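Local coordinates for Myo-inositol 2-dehydrogenase (Thermotoga maritima, PDB 3EZY), which catalyses the NAD(+)-dependent oxidation of myo-inositol to scyllo-inosose, and so probably serves in a myo-inositol degradation pathway, at residues Leu99-Val104 / Ala312-Tyr317; Met185-Glu190 / Arg218-Ala223; Val189-Ala194 / Lys326-Leu331. One frame throughout, in Å; residues are numbered along the deposited sequence.

Interaction 1 joins the Rossmann-fold part of the chain, at the start of helix 101-114, to helix 306-325 near the C-terminal end. Interactions 2 and 3 lie in the mixed sheet of the second domain, about 12 Å apart between centres, and share Val189 and Glu190 of strand 189-197, which runs between strands 212-219 and 329-330. Along the chain, interaction 2 is nested inside the loop closed by interaction 1, whereas interactions 1 and 3 cross. Leu315 of helix 306-325 packs on Val189, Val192 and Leu331, tying interaction 1 to the sheet; the centres of interactions 1 and 3 lie about 15 Å apart. Interactions 2 and 3 touch the second subunit, so helix 306-325 joins the Rossmann-fold part to a sheet engaged in assembly.

Interaction 1 of 3, residues Leu99-Val104 / Ala312-Tyr317; sequences LNLADV and ALLLGY
Leu313 reaches from helix 306-325 into the turn that starts helix 101-114, and its branches meet Leu99, Leu101 and Val104. CB points across the contact, and CG stands opposite the backbone N (chi1 178°), which carries both methyls outward. CD1 lies 4.1 Å from Leu99 O. CD2 has more neighbours: it sits 3.9 Å from Val104 CG2, the two side chains sliding past each other in opposite directions, and equally close to the backbone N of Leu101. One turn along the same helix, Tyr317 OH donates a hydrogen bond to Leu99 O at 2.5 Å. The carbonyl oxygen lies in the plane of the ring at its edge, and the C=O...OH angle of 168° makes the bond nearly collinear with the carbonyl. Leu101 completes the apolar layer, its CD2 meeting Leu314 CD2 at 4.0 Å as the two side chains cross obliquely. The turn itself is held by Asn100, the N-cap of helix 101-114, whose OD1 accepts from Asp103 N at 2.9 Å in the carbonyl plane and more weakly from Ala102 N. Leu171 of helix 169-172 touches both Leu313 and Tyr317, while Leu315 packs against helix 174-185 and strand 189-197. Helix 306-325 thus lies between the beginning of helix 101-114 in the Rossmann-fold part and the sheet of the second domain.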
# COMPACT_ATOMS: atom_id res chain seq x y z
N LEU A 99 8.76 24.41 -31.96
CA LEU A 99 8.05 25.37 -31.14
C LEU A 99 7.32 26.36 -32.02
O LEU A 99 6.67 27.24 -31.50
CB LEU A 99 8.99 26.13 -30.19
CG LEU A 99 9.85 25.17 -29.36
CD1 LEU A 99 10.97 25.88 -28.56
CD2 LEU A 99 9.02 24.26 -28.51
N ASN A 100 7.44 26.22 -33.34
CA ASN A 100 6.85 27.18 -34.27
C ASN A 100 5.70 26.55 -35.03
O ASN A 100 5.87 25.63 -35.84
CB ASN A 100 7.93 27.66 -35.24
CG ASN A 100 7.41 28.69 -36.20
OD1 ASN A 100 6.71 28.37 -37.16
ND2 ASN A 100 7.73 29.96 -35.94
N LEU A 101 4.50 27.03 -34.79
CA LEU A 101 3.33 26.41 -35.39
C LEU A 101 3.37 26.31 -36.90
O LEU A 101 2.85 25.36 -37.46
CB LEU A 101 2.08 27.18 -35.00
CG LEU A 101 0.85 26.53 -35.61
CD1 LEU A 101 0.71 25.15 -34.96
CD2 LEU A 101 -0.42 27.39 -35.40
N ALA A 102 3.95 27.30 -37.57
CA ALA A 102 3.97 27.30 -39.03
C ALA A 102 4.89 26.18 -39.48
O ALA A 102 4.56 25.41 -40.34
CB ALA A 102 4.44 28.67 -39.57
N ASP A 103 6.04 26.05 -38.83
CA ASP A 103 6.91 24.89 -39.10
C ASP A 103 6.21 23.54 -38.94
O ASP A 103 6.41 22.62 -39.73
CB ASP A 103 8.17 24.95 -38.25
CG ASP A 103 9.15 26.00 -38.75
OD1 ASP A 103 9.05 26.38 -39.93
OD2 ASP A 103 10.02 26.44 -37.97
N VAL A 104 5.40 23.40 -37.90
CA VAL A 104 4.70 22.13 -37.72
C VAL A 104 3.74 21.90 -38.88
O VAL A 104 3.58 20.78 -39.34
CB VAL A 104 3.93 22.09 -36.36
CG1 VAL A 104 3.09 20.84 -36.27
CG2 VAL A 104 4.94 22.15 -35.21
N ALA A 312 -0.75 19.31 -29.12
CA ALA A 312 -0.03 19.56 -27.86
C ALA A 312 0.62 20.95 -27.87
O ALA A 312 0.63 21.63 -26.87
CB ALA A 312 1.02 18.51 -27.66
N LEU A 313 1.19 21.34 -29.01
CA LEU A 313 1.79 22.67 -29.13
C LEU A 313 0.74 23.77 -29.00
O LEU A 313 0.97 24.77 -28.35
CB LEU A 313 2.52 22.84 -30.47
CG LEU A 313 3.15 24.22 -30.74
CD1 LEU A 313 4.18 24.58 -29.67
CD2 LEU A 313 3.84 24.26 -32.16
N LEU A 314 -0.41 23.59 -29.64
CA LEU A 314 -1.48 24.59 -29.53
C LEU A 314 -1.94 24.73 -28.09
O LEU A 314 -2.17 25.83 -27.62
CB LEU A 314 -2.65 24.24 -30.45
CG LEU A 314 -2.42 24.50 -31.97
CD1 LEU A 314 -3.39 23.71 -32.81
CD2 LEU A 314 -2.56 25.98 -32.29
N LEU A 315 -2.07 23.62 -27.36
CA LEU A 315 -2.49 23.70 -25.96
C LEU A 315 -1.43 24.47 -25.16
O LEU A 315 -1.76 25.22 -24.24
CB LEU A 315 -2.72 22.29 -25.41
CG LEU A 315 -4.03 21.68 -25.95
CD1 LEU A 315 -4.07 20.15 -25.78
CD2 LEU A 315 -5.19 22.34 -25.20
N GLY A 316 -0.16 24.26 -25.51
CA GLY A 316 0.91 25.01 -24.87
C GLY A 316 0.79 26.53 -25.11
O GLY A 316 0.96 27.32 -24.20
N TYR A 317 0.52 26.93 -26.35
CA TYR A 317 0.34 28.33 -26.65
C TYR A 317 -0.87 28.92 -25.94
O TYR A 317 -0.81 30.07 -25.45
CB TYR A 317 0.31 28.55 -28.17
CG TYR A 317 1.73 28.68 -28.70
CD1 TYR A 317 2.58 29.65 -28.18
CD2 TYR A 317 2.23 27.83 -29.65
CE1 TYR A 317 3.90 29.76 -28.62
CE2 TYR A 317 3.53 27.95 -30.12
CZ TYR A 317 4.36 28.90 -29.60
OH TYR A 317 5.68 29.04 -30.05

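Interaction 2 of 3, residues Met185-Glu190 / Arg218-Ala223; sequences MGEEVE and RFKSGA
Val189 and Phe219 form an antiparallel non-hydrogen-bonded pair, flanked by the backbone bonds Glu190 N to Arg218 O (2.7 Å) and Lys220 N to Glu188 O (2.9 Å). Beyond this pair, Glu187 grips the turn. Its CG takes the position between backbone N and carbonyl carbon (chi1 55°), and the extended chain passes Phe219 CB to bring the carboxylate to Ser221. OE1 accepts from Ser221 N at 2.7 Å and OE2 from Ser221 OG at 2.6 Å, each through its syn lone pair, so two bonds fix the carboxylate's rotation. Ser221 OG in turn accepts from Ala223 N, an ST turn. Met185 crosses the Phe219 side chain at about a right angle: CG rests 3.7 Å from ring atom CZ, CE lies over one face, and SD stands more distantly above it, 5.3 Å from the centroid, in a Met-aromatic contact. Val189 CG2 meets Phe219 CE1 at 3.7 Å. Arg218 leads away to a salt bridge with Asp195 of the second subunit. The arrangement is a beta hairpin, strands 212-219 and 224-230 joined through a type I turn from Phe219 to Gly222, clasped by the loop leading into strand 189-197 in the sheet of the GFO/IDH/MocA C-terminal domain.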
# COMPACT_ATOMS: atom_id res chain seq x y z
N MET A 185 -8.14 10.65 -22.38
CA MET A 185 -9.56 11.01 -22.33
C MET A 185 -10.32 10.75 -23.63
O MET A 185 -11.55 10.70 -23.60
CB MET A 185 -9.77 12.46 -21.87
CG MET A 185 -9.32 12.72 -20.40
SD MET A 185 -10.16 11.84 -19.03
CE MET A 185 -11.32 13.17 -18.71
N GLY A 186 -9.60 10.58 -24.73
CA GLY A 186 -10.21 10.18 -25.98
C GLY A 186 -11.05 11.30 -26.59
O GLY A 186 -11.91 11.04 -27.43
N GLU A 187 -10.79 12.54 -26.18
CA GLU A 187 -11.50 13.68 -26.75
C GLU A 187 -10.64 14.91 -26.65
O GLU A 187 -9.60 14.91 -25.97
CB GLU A 187 -12.83 13.95 -26.04
CG GLU A 187 -12.66 14.12 -24.55
CD GLU A 187 -13.92 14.62 -23.84
OE1 GLU A 187 -14.63 15.50 -24.40
OE2 GLU A 187 -14.16 14.17 -22.69
N GLU A 188 -11.10 15.97 -27.30
CA GLU A 188 -10.34 17.20 -27.39
C GLU A 188 -10.59 18.12 -26.23
O GLU A 188 -11.69 18.14 -25.64
CB GLU A 188 -10.63 17.94 -28.71
CG GLU A 188 -10.26 17.10 -29.97
CD GLU A 188 -8.75 16.84 -30.10
OE1 GLU A 188 -7.93 17.56 -29.48
OE2 GLU A 188 -8.38 15.92 -30.84
N VAL A 189 -9.56 18.90 -25.91
CA VAL A 189 -9.67 20.05 -25.02
C VAL A 189 -10.18 21.31 -25.75
O VAL A 189 -9.72 21.63 -26.85
CB VAL A 189 -8.32 20.40 -24.43
CG1 VAL A 189 -8.42 21.61 -23.46
CG2 VAL A 189 -7.73 19.20 -23.77
N GLU A 190 -11.07 22.06 -25.13
CA GLU A 190 -11.60 23.22 -25.80
C GLU A 190 -11.11 24.50 -25.19
O GLU A 190 -11.02 25.51 -25.88
CB GLU A 190 -13.12 23.19 -25.71
CG GLU A 190 -13.65 21.79 -25.92
CD GLU A 190 -14.26 21.58 -27.29
OE1 GLU A 190 -13.52 21.41 -28.29
OE2 GLU A 190 -15.51 21.58 -27.34
N ARG A 218 -10.74 22.11 -19.90
CA ARG A 218 -12.13 21.76 -20.13
C ARG A 218 -12.22 21.01 -21.46
O ARG A 218 -11.89 21.54 -22.57
CB ARG A 218 -13.02 23.00 -20.14
CG ARG A 218 -14.38 22.72 -20.76
CD ARG A 218 -15.31 23.93 -20.69
NE ARG A 218 -15.76 24.18 -19.33
CZ ARG A 218 -16.82 23.61 -18.78
NH1 ARG A 218 -17.56 22.74 -19.47
NH2 ARG A 218 -17.14 23.90 -17.53
N PHE A 219 -12.69 19.77 -21.37
CA PHE A 219 -12.86 18.94 -22.55
C PHE A 219 -14.22 19.13 -23.21
O PHE A 219 -15.19 19.60 -22.60
CB PHE A 219 -12.72 17.47 -22.17
CG PHE A 219 -11.36 17.10 -21.66
CD1 PHE A 219 -10.38 16.62 -22.55
CD2 PHE A 219 -11.05 17.23 -20.29
CE1 PHE A 219 -9.13 16.23 -22.08
CE2 PHE A 219 -9.81 16.87 -19.81
CZ PHE A 219 -8.83 16.38 -20.69
N LYS A 220 -14.29 18.72 -24.47
CA LYS A 220 -15.51 18.81 -25.27
C LYS A 220 -16.76 18.30 -24.54
O LYS A 220 -17.80 18.93 -24.59
CB LYS A 220 -15.29 18.04 -26.57
CG LYS A 220 -16.46 17.97 -27.50
CD LYS A 220 -16.01 17.21 -28.77
CE LYS A 220 -17.18 16.52 -29.48
NZ LYS A 220 -18.14 17.58 -29.96
N SER A 221 -16.64 17.18 -23.82
CA SER A 221 -17.75 16.57 -23.09
C SER A 221 -18.17 17.33 -21.82
O SER A 221 -19.17 16.98 -21.19
CB SER A 221 -17.39 15.13 -22.68
OG SER A 221 -16.38 15.12 -21.65
N GLY A 222 -17.40 18.34 -21.42
CA GLY A 222 -17.60 18.97 -20.10
C GLY A 222 -16.76 18.37 -18.98
O GLY A 222 -16.69 18.92 -17.90
N ALA A 223 -16.14 17.22 -19.22
CA ALA A 223 -15.15 16.67 -18.27
C ALA A 223 -14.11 17.76 -18.01
O ALA A 223 -13.88 18.64 -18.86
CB ALA A 223 -14.50 15.43 -18.88

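Interaction 3 of 3, residues Val189-Ala194 / Lys326-Leu331; sequences VEEVFA and KRSVKL
Glu191 and Lys330 lie on the same face of the sheet as an antiparallel non-hydrogen-bonded pair, and their side chains cross at a slant. A trans first torsion (chi1 -162°) and an extended chain bring the Glu191 carboxylate toward Lys330, where OE1 makes a long salt bridge to NZ at 3.6 Å. With an alanine here, the Lys330 ammonium would probably lose this countercharge. On the other face Val192 and Val329 are hydrogen-bonded partners: Val329 N to Val192 O is 2.8 Å and lies in the carbonyl plane, whereas Val192 N meets Val329 O (2.9 Å) from 30° off that plane. Leu331 N closes on Glu190 O, and Leu331 CD2 lies 3.6 Å from Val189 O. Phe193 turns its ring edge to the backbone of Lys326 and Arg327, with CD1 3.8 Å from Arg327 C, and stacks on Phe193 of the second subunit. Arg327 lays a guanidinium face against Val329 CG2 and pairs with Glu325 and Glu333. Strand 329-330 is thus an outermost strand of the mixed sheet within this chain, and the residues leading into it, with Phe193, meet the second subunit; across strand 189-197, Glu190 and Glu191 both face Arg218 in a classic beta bulge.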
# COMPACT_ATOMS: atom_id res chain seq x y z
N VAL A 189 -9.56 18.90 -25.91
CA VAL A 189 -9.67 20.05 -25.02
C VAL A 189 -10.18 21.31 -25.75
O VAL A 189 -9.72 21.63 -26.85
CB VAL A 189 -8.32 20.40 -24.43
CG1 VAL A 189 -8.42 21.61 -23.46
CG2 VAL A 189 -7.73 19.20 -23.77
N GLU A 190 -11.07 22.06 -25.13
CA GLU A 190 -11.60 23.22 -25.80
C GLU A 190 -11.11 24.50 -25.19
O GLU A 190 -11.02 25.51 -25.88
CB GLU A 190 -13.12 23.19 -25.71
CG GLU A 190 -13.65 21.79 -25.92
CD GLU A 190 -14.26 21.58 -27.29
OE1 GLU A 190 -13.52 21.41 -28.29
OE2 GLU A 190 -15.51 21.58 -27.34
N GLU A 191 -10.78 24.45 -23.90
CA GLU A 191 -10.39 25.62 -23.15
C GLU A 191 -9.34 25.30 -22.06
O GLU A 191 -9.36 24.23 -21.47
CB GLU A 191 -11.66 26.17 -22.50
CG GLU A 191 -11.61 27.57 -22.03
CD GLU A 191 -13.02 28.16 -21.97
OE1 GLU A 191 -13.14 29.40 -22.06
OE2 GLU A 191 -13.99 27.38 -21.85
N VAL A 192 -8.46 26.25 -21.77
CA VAL A 192 -7.40 26.03 -20.82
C VAL A 192 -7.25 27.25 -19.91
O VAL A 192 -7.40 28.39 -20.35
CB VAL A 192 -6.09 25.79 -21.59
CG1 VAL A 192 -4.90 25.91 -20.72
CG2 VAL A 192 -6.11 24.42 -22.30
N PHE A 193 -6.93 27.02 -18.64
CA PHE A 193 -6.48 28.08 -17.75
C PHE A 193 -5.18 27.67 -17.07
O PHE A 193 -5.08 26.53 -16.59
CB PHE A 193 -7.50 28.35 -16.64
CG PHE A 193 -6.98 29.27 -15.58
CD1 PHE A 193 -7.07 30.63 -15.75
CD2 PHE A 193 -6.34 28.78 -14.45
CE1 PHE A 193 -6.58 31.49 -14.82
CE2 PHE A 193 -5.85 29.62 -13.48
CZ PHE A 193 -5.95 31.00 -13.66
N ALA A 194 -4.21 28.56 -17.00
CA ALA A 194 -2.93 28.18 -16.45
C ALA A 194 -2.44 29.23 -15.48
O ALA A 194 -2.67 30.42 -15.69
CB ALA A 194 -1.89 27.96 -17.61
N LYS A 326 -4.34 35.92 -17.37
CA LYS A 326 -5.06 35.47 -16.16
C LYS A 326 -6.53 35.14 -16.44
O LYS A 326 -7.40 35.48 -15.70
CB LYS A 326 -4.99 36.48 -15.02
CG LYS A 326 -3.63 37.11 -14.80
CD LYS A 326 -2.72 36.17 -14.12
CE LYS A 326 -1.86 36.85 -12.99
NZ LYS A 326 -1.15 35.81 -12.07
N ARG A 327 -6.79 34.42 -17.51
CA ARG A 327 -8.14 34.12 -17.86
C ARG A 327 -8.09 32.83 -18.65
O ARG A 327 -7.04 32.43 -19.14
CB ARG A 327 -8.75 35.25 -18.74
CG ARG A 327 -8.31 35.19 -20.21
CD ARG A 327 -8.84 36.41 -21.04
NE ARG A 327 -8.17 36.47 -22.34
CZ ARG A 327 -8.54 35.80 -23.41
NH1 ARG A 327 -7.86 35.91 -24.53
NH2 ARG A 327 -9.62 35.02 -23.38
N SER A 328 -9.24 32.22 -18.79
CA SER A 328 -9.41 31.03 -19.56
C SER A 328 -9.27 31.34 -21.06
O SER A 328 -9.82 32.34 -21.55
CB SER A 328 -10.81 30.50 -19.25
OG SER A 328 -10.97 29.25 -19.86
N VAL A 329 -8.54 30.49 -21.79
CA VAL A 329 -8.28 30.73 -23.21
C VAL A 329 -8.80 29.55 -24.04
O VAL A 329 -8.45 28.40 -23.78
CB VAL A 329 -6.75 30.95 -23.47
CG1 VAL A 329 -6.44 30.95 -24.94
CG2 VAL A 329 -6.29 32.27 -22.82
N LYS A 330 -9.66 29.84 -25.01
CA LYS A 330 -10.17 28.86 -25.97
C LYS A 330 -9.15 28.50 -27.04
O LYS A 330 -8.43 29.35 -27.55
CB LYS A 330 -11.41 29.41 -26.65
CG LYS A 330 -12.55 29.62 -25.69
CD LYS A 330 -13.80 30.01 -26.46
CE LYS A 330 -14.91 30.40 -25.51
NZ LYS A 330 -15.46 29.19 -24.83
N LEU A 331 -9.06 27.22 -27.37
CA LEU A 331 -8.12 26.79 -28.41
C LEU A 331 -8.27 27.59 -29.72
O LEU A 331 -7.28 27.91 -30.36
CB LEU A 331 -8.20 25.29 -28.68
CG LEU A 331 -6.97 24.56 -28.14
CD1 LEU A 331 -7.03 24.63 -26.63
CD2 LEU A 331 -6.94 23.14 -28.64